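Local structure of glutathione s-transferase (Haemonchus contortus, 2WS2) at residues Leu158-Met163 with Lys180-Lys185; Ser90-Phe95 with Leu153-Leu158; Ala119-Val124 with Tyr169-Asp174; Gly13-Ile18 with Gln50-Glu55. The protein probably catalyses the conjugation of glutathione to electrophilic substrates, releasing a halide anion and a proton from halide substrates. All coordinates share one frame; numbering follows the deposited sequence.

Contact 1 (Leu158-Met163 with Lys180-Lys185); sequences LYVAEM and KAHAEK
Ala161 and Ala183 meet methyl to methyl, and each points its CB at the other helix. Ala161 CB lies 3.5 Å from Ala183 CB. The two backbones come very close here, with Ala161 CA only 4.2 Å from Ala183 CA. Such an approach needs small side chains on both helices. The axes of the helical parts, 158-162 and 180-185, pass 8.8 Å apart. Their N-to-C directions differ by 112°, so the helices cross steeply and touch over a short length.

His182 closes one flank of the alanine pair. Its CG stands anti to the backbone N, with chi1 at 172°, and this carries the imidazole toward Val160 and Ala161. The ring meets its neighbours obliquely. Its ND1 lies 4.3 Å from Ala161 CB and 4.4 Å from Val160 CG2. These are loose van der Waals contacts. The other ring nitrogen, NE2, comes unusually close to Asp157 OD1, one turn before Ala161. This is probably a hydrogen bond, though too short to be read in detail. It would give a buried nitrogen a polar partner.

No hydrogen bond joins the two segments directly. All four touching residues are buried. Around them, Leu148 packs on Val160 and His182, and Tyr173 packs on Ala183. On another side of helix 155-162, Glu162 forms a salt bridge with Arg199.

The arrangement is a close alanine-to-alanine helix crossing. It joins helices 155-162 and 177-186 within the all-helical C-terminal domain of the glutathione transferase fold.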
loop_
_atom_site.group_PDB
_atom_site.type_symbol
_atom_site.label_atom_id
_atom_site.label_comp_id
_atom_site.label_asym_id
_atom_site.label_seq_id
_atom_site.Cartn_x
_atom_site.Cartn_y
_atom_site.Cartn_z
ATOM N N LEU A 158 -13.167 7.748 -1.616
ATOM C CA LEU A 158 -12.530 8.979 -1.193
ATOM C C LEU A 158 -11.245 9.220 -1.967
ATOM O O LEU A 158 -10.997 10.339 -2.421
ATOM C CB LEU A 158 -12.390 9.074 0.329
ATOM C CG LEU A 158 -13.716 9.000 1.088
ATOM C CD1 LEU A 158 -13.537 9.140 2.560
ATOM C CD2 LEU A 158 -14.755 10.061 0.571
ATOM N N TYR A 159 -10.511 8.146 -2.259
ATOM C CA TYR A 159 -9.159 8.318 -2.785
ATOM C C TYR A 159 -9.188 8.716 -4.246
ATOM O O TYR A 159 -8.412 9.544 -4.692
ATOM C CB TYR A 159 -8.347 7.031 -2.642
ATOM C CG TYR A 159 -7.448 6.970 -1.420
ATOM C CD1 TYR A 159 -6.243 7.665 -1.380
ATOM C CD2 TYR A 159 -7.769 6.149 -0.338
ATOM C CE1 TYR A 159 -5.392 7.596 -0.269
ATOM C CE2 TYR A 159 -6.905 6.067 0.794
ATOM C CZ TYR A 159 -5.734 6.783 0.806
ATOM O OH TYR A 159 -4.921 6.717 1.911
ATOM N N VAL A 160 -10.054 8.097 -5.023
ATOM C CA VAL A 160 -9.975 8.373 -6.437
ATOM C C VAL A 160 -10.675 9.702 -6.783
ATOM O O VAL A 160 -10.266 10.384 -7.713
ATOM C CB VAL A 160 -10.355 7.134 -7.329
ATOM C CG1 VAL A 160 -10.895 6.010 -6.489
ATOM C CG2 VAL A 160 -11.309 7.496 -8.519
ATOM N N ALA A 161 -11.674 10.068 -5.995
ATOM C CA ALA A 161 -12.526 11.241 -6.299
ATOM C C ALA A 161 -11.814 12.537 -5.924
ATOM O O ALA A 161 -12.066 13.608 -6.526
ATOM C CB ALA A 161 -13.886 11.134 -5.579
ATOM N N GLU A 162 -10.913 12.441 -4.932
ATOM C CA GLU A 162 -10.076 13.553 -4.500
ATOM C C GLU A 162 -8.974 13.954 -5.506
ATOM O O GLU A 162 -8.606 15.105 -5.556
ATOM C CB GLU A 162 -9.528 13.287 -3.073
ATOM C CG GLU A 162 -8.519 14.272 -2.511
ATOM C CD GLU A 162 -9.051 15.727 -2.385
ATOM O OE1 GLU A 162 -8.238 16.645 -2.594
ATOM O OE2 GLU A 162 -10.244 15.943 -2.059
ATOM N N MET A 163 -8.475 13.038 -6.328
ATOM C CA MET A 163 -7.551 13.408 -7.413
ATOM C C MET A 163 -8.179 14.310 -8.491
ATOM O O MET A 163 -7.566 14.571 -9.544
ATOM C CB MET A 163 -6.961 12.152 -8.062
ATOM C CG MET A 163 -7.721 11.607 -9.229
ATOM S SD MET A 163 -6.620 11.285 -10.619
ATOM C CE MET A 163 -5.204 12.325 -10.216
ATOM N N LYS A 180 -15.664 11.088 -13.989
ATOM C CA LYS A 180 -16.031 12.458 -13.606
ATOM C C LYS A 180 -17.277 12.537 -12.738
ATOM O O LYS A 180 -17.316 13.263 -11.787
ATOM C CB LYS A 180 -16.106 13.405 -14.845
ATOM C CG LYS A 180 -16.518 14.844 -14.492
ATOM C CD LYS A 180 -16.266 15.778 -15.681
ATOM C CE LYS A 180 -17.208 17.003 -15.673
ATOM N NZ LYS A 180 -17.384 17.503 -17.105
ATOM N N ALA A 181 -18.291 11.753 -13.028
ATOM C CA ALA A 181 -19.531 11.821 -12.247
ATOM C C ALA A 181 -19.445 11.081 -10.908
ATOM O O ALA A 181 -20.191 11.359 -9.973
ATOM C CB ALA A 181 -20.672 11.271 -13.063
ATOM N N HIS A 182 -18.550 10.112 -10.821
ATOM C CA HIS A 182 -18.341 9.431 -9.541
ATOM C C HIS A 182 -17.941 10.471 -8.524
ATOM O O HIS A 182 -18.553 10.605 -7.455
ATOM C CB HIS A 182 -17.270 8.317 -9.681
ATOM C CG HIS A 182 -16.868 7.700 -8.370
ATOM N ND1 HIS A 182 -15.604 7.851 -7.845
ATOM C CD2 HIS A 182 -17.568 6.979 -7.462
ATOM C CE1 HIS A 182 -15.532 7.225 -6.685
ATOM N NE2 HIS A 182 -16.713 6.696 -6.423
ATOM N N ALA A 183 -16.930 11.237 -8.897
ATOM C CA ALA A 183 -16.284 12.186 -8.018
ATOM C C ALA A 183 -17.188 13.395 -7.739
ATOM O O ALA A 183 -17.038 14.047 -6.714
ATOM C CB ALA A 183 -14.945 12.621 -8.612
ATOM N N GLU A 184 -18.143 13.669 -8.639
ATOM C CA GLU A 184 -19.168 14.666 -8.345
ATOM C C GLU A 184 -20.064 14.080 -7.257
ATOM O O GLU A 184 -20.339 14.732 -6.257
ATOM C CB GLU A 184 -20.004 15.020 -9.590
ATOM C CG GLU A 184 -19.401 16.066 -10.475
ATOM C CD GLU A 184 -20.384 16.571 -11.515
ATOM O OE1 GLU A 184 -20.600 17.799 -11.551
ATOM O OE2 GLU A 184 -20.967 15.735 -12.270
ATOM N N LYS A 185 -20.486 12.834 -7.450
ATOM C CA LYS A 185 -21.399 12.136 -6.514
ATOM C C LYS A 185 -20.795 11.935 -5.133
ATOM O O LYS A 185 -21.457 12.125 -4.110
ATOM C CB LYS A 185 -21.837 10.779 -7.118
ATOM C CG LYS A 185 -22.646 9.868 -6.219
ATOM C CD LYS A 185 -22.585 8.408 -6.739
ATOM C CE LYS A 185 -23.616 7.504 -6.076
ATOM N NZ LYS A 185 -25.035 8.036 -5.914
#

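Contact 2 (Ser90-Phe95 with Leu153-Leu158); sequences SIADQF and LTFADL
Phe155 reaches Ala92 through its first torsion. At chi1 61° its CG sits between the backbone N and the carbonyl carbon. The CB itself does not point at helix 82-100, but this rotation swings the ring over to it. Phe155 CE2 then lies 3.7 Å from Ala92 CB. The methyl meets the ring obliquely.

Ala156 meets Ile91 directly through its methyl. Its CB points at helix 82-100, where it comes 4.4 Å from Ile91 CB. Ile91 thus touches it at the root of the side chain, and also packs on Val149 and Ile139. The backbones are close, with Ala92 CA 5.2 Å from Ala156 CA. Alanine on both helices allows this spacing.

The polar groups work within their own segments or on other faces. Thr154 occupies the N-cap position of helix 155-162. Its backbone N donates to Asp157 OD2 over 3.1 Å, nearly straight at 174°, using the anti lone pair of the carboxylate. This is one half of a capping box, since the Thr154 hydroxyl bonds Tyr77 O instead. Asp157 OD1 takes a hydrogen bond from Leu148 N. On helix 82-100, Gln94 faces the second subunit and bonds Gln63 and Gln50 of that chain.

The contact itself is wholly apolar and buried. No hydrogen bond crosses it, so the two segments meet through the van der Waals fit of methyls, an isoleucine and an aromatic ring, while the capping bond secures the start of helix 155-162.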
loop_
_atom_site.group_PDB
_atom_site.type_symbol
_atom_site.label_atom_id
_atom_site.label_comp_id
_atom_site.label_asym_id
_atom_site.label_seq_id
_atom_site.Cartn_x
_atom_site.Cartn_y
_atom_site.Cartn_z
ATOM N N SER A 90 -8.180 -3.388 -2.522
ATOM C CA SER A 90 -7.461 -3.640 -3.781
ATOM C C SER A 90 -7.540 -2.441 -4.729
ATOM O O SER A 90 -6.629 -2.200 -5.524
ATOM C CB SER A 90 -8.020 -4.887 -4.512
ATOM O OG SER A 90 -9.252 -4.549 -5.199
ATOM N N ILE A 91 -8.673 -1.749 -4.689
ATOM C CA ILE A 91 -8.867 -0.485 -5.490
ATOM C C ILE A 91 -8.037 0.740 -4.973
ATOM O O ILE A 91 -7.329 1.363 -5.728
ATOM C CB ILE A 91 -10.367 -0.106 -5.643
ATOM C CG1 ILE A 91 -11.107 -1.256 -6.342
ATOM C CG2 ILE A 91 -10.497 1.225 -6.480
ATOM C CD1 ILE A 91 -12.627 -1.095 -6.485
ATOM N N ALA A 92 -8.103 1.034 -3.679
ATOM C CA ALA A 92 -7.117 1.944 -3.017
ATOM C C ALA A 92 -5.629 1.652 -3.299
ATOM O O ALA A 92 -4.791 2.556 -3.315
ATOM C CB ALA A 92 -7.349 1.991 -1.512
ATOM N N ASP A 93 -5.304 0.380 -3.485
ATOM C CA ASP A 93 -3.939 -0.038 -3.737
ATOM C C ASP A 93 -3.658 0.324 -5.210
ATOM O O ASP A 93 -2.600 0.838 -5.560
ATOM C CB ASP A 93 -3.868 -1.537 -3.570
ATOM C CG ASP A 93 -3.028 -1.990 -2.336
ATOM O OD1 ASP A 93 -2.795 -1.252 -1.333
ATOM O OD2 ASP A 93 -2.680 -3.159 -2.384
ATOM N N GLN A 94 -4.623 0.014 -6.072
ATOM C CA GLN A 94 -4.474 0.209 -7.505
ATOM C C GLN A 94 -4.380 1.708 -7.850
ATOM O O GLN A 94 -3.600 2.112 -8.719
ATOM C CB GLN A 94 -5.660 -0.409 -8.246
ATOM C CG GLN A 94 -5.654 -0.150 -9.745
ATOM C CD GLN A 94 -4.611 -1.006 -10.437
ATOM O OE1 GLN A 94 -4.184 -2.034 -9.897
ATOM N NE2 GLN A 94 -4.219 -0.617 -11.628
ATOM N N PHE A 95 -5.214 2.513 -7.198
ATOM C CA PHE A 95 -5.162 3.971 -7.372
ATOM C C PHE A 95 -3.785 4.483 -6.951
ATOM O O PHE A 95 -3.134 5.240 -7.677
ATOM C CB PHE A 95 -6.303 4.653 -6.593
ATOM C CG PHE A 95 -6.126 6.122 -6.422
ATOM C CD1 PHE A 95 -6.341 6.997 -7.494
ATOM C CD2 PHE A 95 -5.719 6.649 -5.195
ATOM C CE1 PHE A 95 -6.173 8.365 -7.357
ATOM C CE2 PHE A 95 -5.556 8.049 -5.024
ATOM C CZ PHE A 95 -5.775 8.903 -6.123
ATOM N N LEU A 153 -20.704 4.992 0.830
ATOM C CA LEU A 153 -19.387 5.490 0.559
ATOM C C LEU A 153 -18.372 4.531 1.206
ATOM O O LEU A 153 -18.600 4.049 2.282
ATOM C CB LEU A 153 -19.223 6.924 1.086
ATOM C CG LEU A 153 -19.600 8.094 0.152
ATOM C CD1 LEU A 153 -18.937 7.986 -1.223
ATOM C CD2 LEU A 153 -21.114 8.212 0.002
ATOM N N THR A 154 -17.304 4.233 0.498
ATOM C CA THR A 154 -16.109 3.616 1.133
ATOM C C THR A 154 -14.864 4.512 0.938
ATOM O O THR A 154 -14.958 5.505 0.213
ATOM C CB THR A 154 -15.939 2.190 0.587
ATOM O OG1 THR A 154 -15.080 1.424 1.460
ATOM C CG2 THR A 154 -15.399 2.218 -0.835
ATOM N N PHE A 155 -13.689 4.199 1.536
ATOM C CA PHE A 155 -12.558 5.145 1.431
ATOM C C PHE A 155 -11.945 5.004 0.059
ATOM O O PHE A 155 -11.203 5.898 -0.392
ATOM C CB PHE A 155 -11.469 4.995 2.557
ATOM C CG PHE A 155 -10.789 3.635 2.574
ATOM C CD1 PHE A 155 -11.288 2.617 3.377
ATOM C CD2 PHE A 155 -9.688 3.367 1.773
ATOM C CE1 PHE A 155 -10.703 1.339 3.385
ATOM C CE2 PHE A 155 -9.073 2.093 1.785
ATOM C CZ PHE A 155 -9.597 1.083 2.595
ATOM N N ALA A 156 -12.296 3.916 -0.627
ATOM C CA ALA A 156 -11.855 3.723 -2.006
ATOM C C ALA A 156 -12.452 4.801 -2.947
ATOM O O ALA A 156 -11.778 5.271 -3.871
ATOM C CB ALA A 156 -12.196 2.377 -2.482
ATOM N N ASP A 157 -13.718 5.131 -2.692
ATOM C CA ASP A 157 -14.361 6.345 -3.236
ATOM C C ASP A 157 -13.585 7.625 -2.876
ATOM O O ASP A 157 -13.330 8.471 -3.737
ATOM C CB ASP A 157 -15.792 6.410 -2.697
ATOM C CG ASP A 157 -16.675 5.338 -3.314
ATOM O OD1 ASP A 157 -16.625 5.181 -4.527
ATOM O OD2 ASP A 157 -17.396 4.640 -2.596
ATOM N N LEU A 158 -13.167 7.748 -1.616
ATOM C CA LEU A 158 -12.530 8.979 -1.193
ATOM C C LEU A 158 -11.245 9.220 -1.967
ATOM O O LEU A 158 -10.997 10.339 -2.421
ATOM C CB LEU A 158 -12.390 9.074 0.329
ATOM C CG LEU A 158 -13.716 9.000 1.088
ATOM C CD1 LEU A 158 -13.537 9.140 2.560
ATOM C CD2 LEU A 158 -14.755 10.061 0.571
#

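Contact 3 (Ala119-Val124 with Tyr169-Asp174); sequences ALEKDV and YPKLYD
Glu121 and Tyr169 make the tight part of this contact. Glu121 OE1 lies 2.6 Å from Tyr169 OH, a short hydrogen-bonding distance. Glu126 OE2 is a further hydrogen-bonding partner of the same hydroxyl. Glu121 OE1 comes in at the edge of the phenol ring, near its plane. The carboxylate itself is turned 72° from the ring. The Glu121 side chain leaves its helix with CG anti to the backbone N, chi1 -167°, and a bend at chi2 then brings the carboxylate to the phenol. This spans a wide gap, for Glu121 CA and Tyr169 CA are 10.5 Å apart. The other carboxylate oxygen, OE2, is hydrogen-bonded to Tyr105 OH, so both oxygens have a hydroxyl close by.

The loose side belongs to Lys171, which is exposed. Its CE passes 3.9 Å from Glu121 OE1. Its NZ stays 4.2 Å from the same oxygen, too far for a salt bridge. The opposite charges probably attract each other weakly.

Tyr169 opens a type I beta turn that ends at Leu172. Its ring is buried and also meets Phe125 and Tyr105. Leu172 O bonds Arg129, and Leu172 packs on Phe125 and Phe133. The contact thus ties the loop between helices 155-162 and 177-186 to the first turns of helix 118-143, with helix 103-107 alongside.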
loop_
_atom_site.group_PDB
_atom_site.type_symbol
_atom_site.label_atom_id
_atom_site.label_comp_id
_atom_site.label_asym_id
_atom_site.label_seq_id
_atom_site.Cartn_x
_atom_site.Cartn_y
_atom_site.Cartn_z
ATOM N N ALA A 119 6.053 14.790 -24.062
ATOM C CA ALA A 119 6.355 13.366 -24.225
ATOM C C ALA A 119 6.496 12.596 -22.907
ATOM O O ALA A 119 6.935 11.445 -22.900
ATOM C CB ALA A 119 7.559 13.147 -25.145
ATOM N N LEU A 120 6.118 13.232 -21.803
ATOM C CA LEU A 120 5.922 12.548 -20.527
ATOM C C LEU A 120 4.425 12.423 -20.303
ATOM O O LEU A 120 3.931 11.399 -19.802
ATOM C CB LEU A 120 6.546 13.326 -19.379
ATOM C CG LEU A 120 8.015 13.075 -19.037
ATOM C CD1 LEU A 120 8.157 13.356 -17.593
ATOM C CD2 LEU A 120 8.456 11.637 -19.366
ATOM N N GLU A 121 3.712 13.477 -20.671
ATOM C CA GLU A 121 2.282 13.385 -20.847
ATOM C C GLU A 121 2.000 12.114 -21.622
ATOM O O GLU A 121 1.293 11.262 -21.122
ATOM C CB GLU A 121 1.757 14.591 -21.617
ATOM C CG GLU A 121 0.243 14.748 -21.582
ATOM C CD GLU A 121 -0.196 16.194 -21.649
ATOM O OE1 GLU A 121 -1.257 16.465 -22.261
ATOM O OE2 GLU A 121 0.500 17.066 -21.057
ATOM N N LYS A 122 2.572 11.991 -22.820
ATOM C CA LYS A 122 2.233 10.905 -23.751
ATOM C C LYS A 122 2.960 9.548 -23.613
ATOM O O LYS A 122 2.453 8.562 -24.139
ATOM C CB LYS A 122 2.248 11.388 -25.218
ATOM C CG LYS A 122 3.600 11.850 -25.756
ATOM C CD LYS A 122 3.477 12.507 -27.138
ATOM C CE LYS A 122 3.400 14.037 -27.069
ATOM N NZ LYS A 122 4.180 14.672 -28.185
ATOM N N ASP A 123 4.119 9.486 -22.948
ATOM C CA ASP A 123 4.821 8.172 -22.752
ATOM C C ASP A 123 4.799 7.680 -21.287
ATOM O O ASP A 123 5.273 6.573 -20.969
ATOM C CB ASP A 123 6.255 8.160 -23.338
ATOM C CG ASP A 123 6.287 8.105 -24.896
ATOM O OD1 ASP A 123 6.113 7.028 -25.515
ATOM O OD2 ASP A 123 6.528 9.148 -25.518
ATOM N N VAL A 124 4.230 8.489 -20.404
ATOM C CA VAL A 124 4.014 8.094 -19.012
ATOM C C VAL A 124 2.536 8.262 -18.593
ATOM O O VAL A 124 1.849 7.273 -18.320
ATOM C CB VAL A 124 4.948 8.873 -18.045
ATOM C CG1 VAL A 124 4.468 8.748 -16.598
ATOM C CG2 VAL A 124 6.421 8.422 -18.200
ATOM N N TYR A 169 -4.626 19.877 -14.652
ATOM C CA TYR A 169 -5.005 19.107 -15.827
ATOM C C TYR A 169 -6.528 19.151 -15.980
ATOM O O TYR A 169 -7.246 18.314 -15.393
ATOM C CB TYR A 169 -4.514 17.668 -15.704
ATOM C CG TYR A 169 -4.146 17.056 -17.019
ATOM C CD1 TYR A 169 -2.910 17.293 -17.579
ATOM C CD2 TYR A 169 -5.050 16.258 -17.720
ATOM C CE1 TYR A 169 -2.561 16.743 -18.797
ATOM C CE2 TYR A 169 -4.709 15.690 -18.933
ATOM C CZ TYR A 169 -3.456 15.943 -19.477
ATOM O OH TYR A 169 -3.086 15.398 -20.694
ATOM N N PRO A 170 -7.039 20.151 -16.743
ATOM C CA PRO A 170 -8.485 20.325 -16.976
ATOM C C PRO A 170 -9.146 19.159 -17.709
ATOM O O PRO A 170 -10.329 18.891 -17.472
ATOM C CB PRO A 170 -8.549 21.589 -17.873
ATOM C CG PRO A 170 -7.238 21.603 -18.569
ATOM C CD PRO A 170 -6.246 21.108 -17.534
ATOM N N LYS A 171 -8.398 18.507 -18.609
ATOM C CA LYS A 171 -8.904 17.413 -19.449
ATOM C C LYS A 171 -8.621 16.025 -18.834
ATOM O O LYS A 171 -8.397 15.040 -19.547
ATOM C CB LYS A 171 -8.330 17.515 -20.874
ATOM C CG LYS A 171 -6.839 17.892 -20.926
ATOM C CD LYS A 171 -6.328 18.162 -22.358
ATOM C CE LYS A 171 -4.791 18.214 -22.370
ATOM N NZ LYS A 171 -4.244 19.418 -21.679
ATOM N N LEU A 172 -8.645 15.979 -17.508
ATOM C CA LEU A 172 -8.305 14.771 -16.744
ATOM C C LEU A 172 -9.249 13.604 -17.065
ATOM O O LEU A 172 -8.804 12.596 -17.613
ATOM C CB LEU A 172 -8.221 15.077 -15.260
ATOM C CG LEU A 172 -7.620 14.005 -14.318
ATOM C CD1 LEU A 172 -6.198 13.558 -14.693
ATOM C CD2 LEU A 172 -7.647 14.538 -12.939
ATOM N N TYR A 173 -10.543 13.717 -16.782
ATOM C CA TYR A 173 -11.427 12.623 -17.204
ATOM C C TYR A 173 -12.219 12.963 -18.476
ATOM O O TYR A 173 -13.458 12.910 -18.480
ATOM C CB TYR A 173 -12.366 12.081 -16.089
ATOM C CG TYR A 173 -12.138 12.489 -14.636
ATOM C CD1 TYR A 173 -13.126 12.284 -13.702
ATOM C CD2 TYR A 173 -10.971 13.072 -14.207
ATOM C CE1 TYR A 173 -12.975 12.631 -12.385
ATOM C CE2 TYR A 173 -10.812 13.440 -12.891
ATOM C CZ TYR A 173 -11.815 13.225 -11.995
ATOM O OH TYR A 173 -11.644 13.569 -10.693
ATOM N N ASP A 174 -11.489 13.321 -19.539
ATOM C CA ASP A 174 -12.078 13.726 -20.819
ATOM C C ASP A 174 -12.940 12.598 -21.412
ATOM O O ASP A 174 -14.171 12.623 -21.284
ATOM C CB ASP A 174 -10.997 14.232 -21.802
ATOM C CG ASP A 174 -11.599 14.973 -23.013
ATOM O OD1 ASP A 174 -12.382 15.934 -22.807
ATOM O OD2 ASP A 174 -11.290 14.596 -24.162
#

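Contact 4 (Gly13-Ile18 with Gln50-Glu55); sequences GAAEII and QLPVLE
Pro52 is the centre of the first shell, and three residues of the 13-18 segment touch its ring. Ala14 CB lies 4.1 Å from Pro52 CD. Ala15 CB stands 4.1 Å from Pro52 CB. Ile18 brings its CD1 to 4.0 Å from Pro52 CG. The carbonyl of Ala14 also comes close, with its O 3.7 Å from Pro52 CG. The contact is made of van der Waals packing, and no hydrogen bond crosses it.

Ile18 approaches obliquely with the end of its longer branch. CG1 is anti to the carbonyl carbon, at chi1 -59°, and the chain continues extended, at chi2 170°. This carries CD1 out from the helix to the proline.

The next shell holds these groups in place. Pro52 follows a cis peptide bond, which sets its ring at the turn into strand 53-56. Tyr8 packs on both Ala15 and Pro52, and its OH bonds Ala14 N. Ile18 is backed by Leu6, Ile67 and Val68. Further out, Gln50 bonds Gln94 of the second subunit at the dimer interface.

A cis-proline just before the third strand, facing the start of the first helix, is a hallmark of the thioredoxin fold. In glutathione transferases this corner borders the glutathione site, and the backbone of the residue before the proline commonly hydrogen-bonds the cysteinyl part of glutathione. Leu51 is placed consistently with that role.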
loop_
_atom_site.group_PDB
_atom_site.type_symbol
_atom_site.label_atom_id
_atom_site.label_comp_id
_atom_site.label_asym_id
_atom_site.label_seq_id
_atom_site.Cartn_x
_atom_site.Cartn_y
_atom_site.Cartn_z
ATOM N N GLY A 13 -2.395 16.448 0.812
ATOM C CA GLY A 13 -1.341 15.455 0.716
ATOM C C GLY A 13 -1.777 14.087 1.163
ATOM O O GLY A 13 -2.817 13.585 0.727
ATOM N N ALA A 14 -0.974 13.501 2.056
ATOM C CA ALA A 14 -1.155 12.112 2.494
ATOM C C ALA A 14 -2.115 12.029 3.689
ATOM O O ALA A 14 -2.327 10.964 4.265
ATOM C CB ALA A 14 0.213 11.508 2.868
ATOM N N ALA A 15 -2.697 13.145 4.095
ATOM C CA ALA A 15 -3.574 13.089 5.253
ATOM C C ALA A 15 -5.012 13.476 4.911
ATOM O O ALA A 15 -5.894 13.457 5.771
ATOM C CB ALA A 15 -3.024 13.965 6.360
ATOM N N GLU A 16 -5.244 13.815 3.649
ATOM C CA GLU A 16 -6.563 14.359 3.256
ATOM C C GLU A 16 -7.673 13.329 3.420
ATOM O O GLU A 16 -8.669 13.581 4.118
ATOM C CB GLU A 16 -6.520 14.974 1.837
ATOM C CG GLU A 16 -7.805 15.783 1.421
ATOM C CD GLU A 16 -8.221 16.863 2.420
ATOM O OE1 GLU A 16 -7.392 17.310 3.255
ATOM O OE2 GLU A 16 -9.402 17.285 2.382
ATOM N N ILE A 17 -7.487 12.141 2.837
ATOM C CA ILE A 17 -8.465 11.062 3.001
ATOM C C ILE A 17 -8.820 10.742 4.486
ATOM O O ILE A 17 -10.010 10.727 4.869
ATOM C CB ILE A 17 -8.077 9.798 2.115
ATOM C CG1 ILE A 17 -9.280 8.918 1.825
ATOM C CG2 ILE A 17 -6.947 9.033 2.739
ATOM C CD1 ILE A 17 -9.946 8.389 3.065
ATOM N N ILE A 18 -7.803 10.500 5.319
ATOM C CA ILE A 18 -7.976 10.419 6.775
ATOM C C ILE A 18 -8.853 11.557 7.285
ATOM O O ILE A 18 -9.752 11.333 8.090
ATOM C CB ILE A 18 -6.607 10.534 7.568
ATOM C CG1 ILE A 18 -5.590 9.442 7.195
ATOM C CG2 ILE A 18 -6.855 10.538 9.052
ATOM C CD1 ILE A 18 -4.095 9.749 7.834
ATOM N N GLN A 50 8.200 10.299 10.554
ATOM C CA GLN A 50 7.439 10.506 9.362
ATOM C C GLN A 50 6.047 11.045 9.744
ATOM O O GLN A 50 5.565 10.864 10.877
ATOM C CB GLN A 50 7.319 9.182 8.573
ATOM C CG GLN A 50 8.535 8.870 7.673
ATOM C CD GLN A 50 8.453 7.526 6.944
ATOM O OE1 GLN A 50 9.492 6.931 6.634
ATOM N NE2 GLN A 50 7.217 7.049 6.641
ATOM N N LEU A 51 5.423 11.738 8.800
ATOM C CA LEU A 51 4.019 12.099 8.958
ATOM C C LEU A 51 3.238 11.533 7.764
ATOM O O LEU A 51 3.819 11.321 6.700
ATOM C CB LEU A 51 3.868 13.618 9.095
ATOM C CG LEU A 51 4.330 14.343 10.367
ATOM C CD1 LEU A 51 4.052 15.882 10.252
ATOM C CD2 LEU A 51 3.733 13.779 11.662
ATOM N N PRO A 52 1.914 11.316 7.905
ATOM C CA PRO A 52 1.023 11.640 8.998
ATOM C C PRO A 52 1.086 10.622 10.107
ATOM O O PRO A 52 1.527 9.494 9.876
ATOM C CB PRO A 52 -0.353 11.623 8.330
ATOM C CG PRO A 52 -0.227 10.635 7.256
ATOM C CD PRO A 52 1.188 10.659 6.790
ATOM N N VAL A 53 0.684 11.041 11.299
ATOM C CA VAL A 53 0.574 10.166 12.447
ATOM C C VAL A 53 -0.727 10.437 13.154
ATOM O O VAL A 53 -1.025 11.589 13.499
ATOM C CB VAL A 53 1.700 10.454 13.460
ATOM C CG1 VAL A 53 1.390 9.809 14.796
ATOM C CG2 VAL A 53 3.058 9.994 12.885
ATOM N N LEU A 54 -1.483 9.375 13.403
ATOM C CA LEU A 54 -2.631 9.405 14.285
ATOM C C LEU A 54 -2.365 9.046 15.768
ATOM O O LEU A 54 -1.664 8.062 16.074
ATOM C CB LEU A 54 -3.717 8.480 13.749
ATOM C CG LEU A 54 -5.014 8.648 14.542
ATOM C CD1 LEU A 54 -5.680 10.031 14.194
ATOM C CD2 LEU A 54 -5.947 7.508 14.314
ATOM N N GLU A 55 -2.959 9.822 16.679
ATOM C CA GLU A 55 -3.067 9.399 18.068
ATOM C C GLU A 55 -4.485 9.139 18.523
ATOM O O GLU A 55 -5.389 9.967 18.296
ATOM C CB GLU A 55 -2.391 10.396 19.032
ATOM C CG GLU A 55 -0.936 10.687 18.709
ATOM C CD GLU A 55 -0.218 11.379 19.845
ATOM O OE1 GLU A 55 0.903 11.894 19.599
ATOM O OE2 GLU A 55 -0.782 11.431 20.962
#

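Contacts 1, 2 and 4 are buried, whereas contact 3 lies nearer the surface, its centre about 20 Å from the centre of the chain. Contacts 1 and 2 use the same helix, 155-162, share Leu158, and meet where His182 approaches Asp157. Both rely on alanines that let helices come close. Contact 4 is equally apolar but belongs to the thioredoxin-like domain and packs a proline. Its Ile17 touches Leu158 and Phe155, which links the two domains. Contact 3 differs in being polar, with a carboxylate, a phenol and a lysine. Its Tyr173 and Leu172 still reach residues of contact 1.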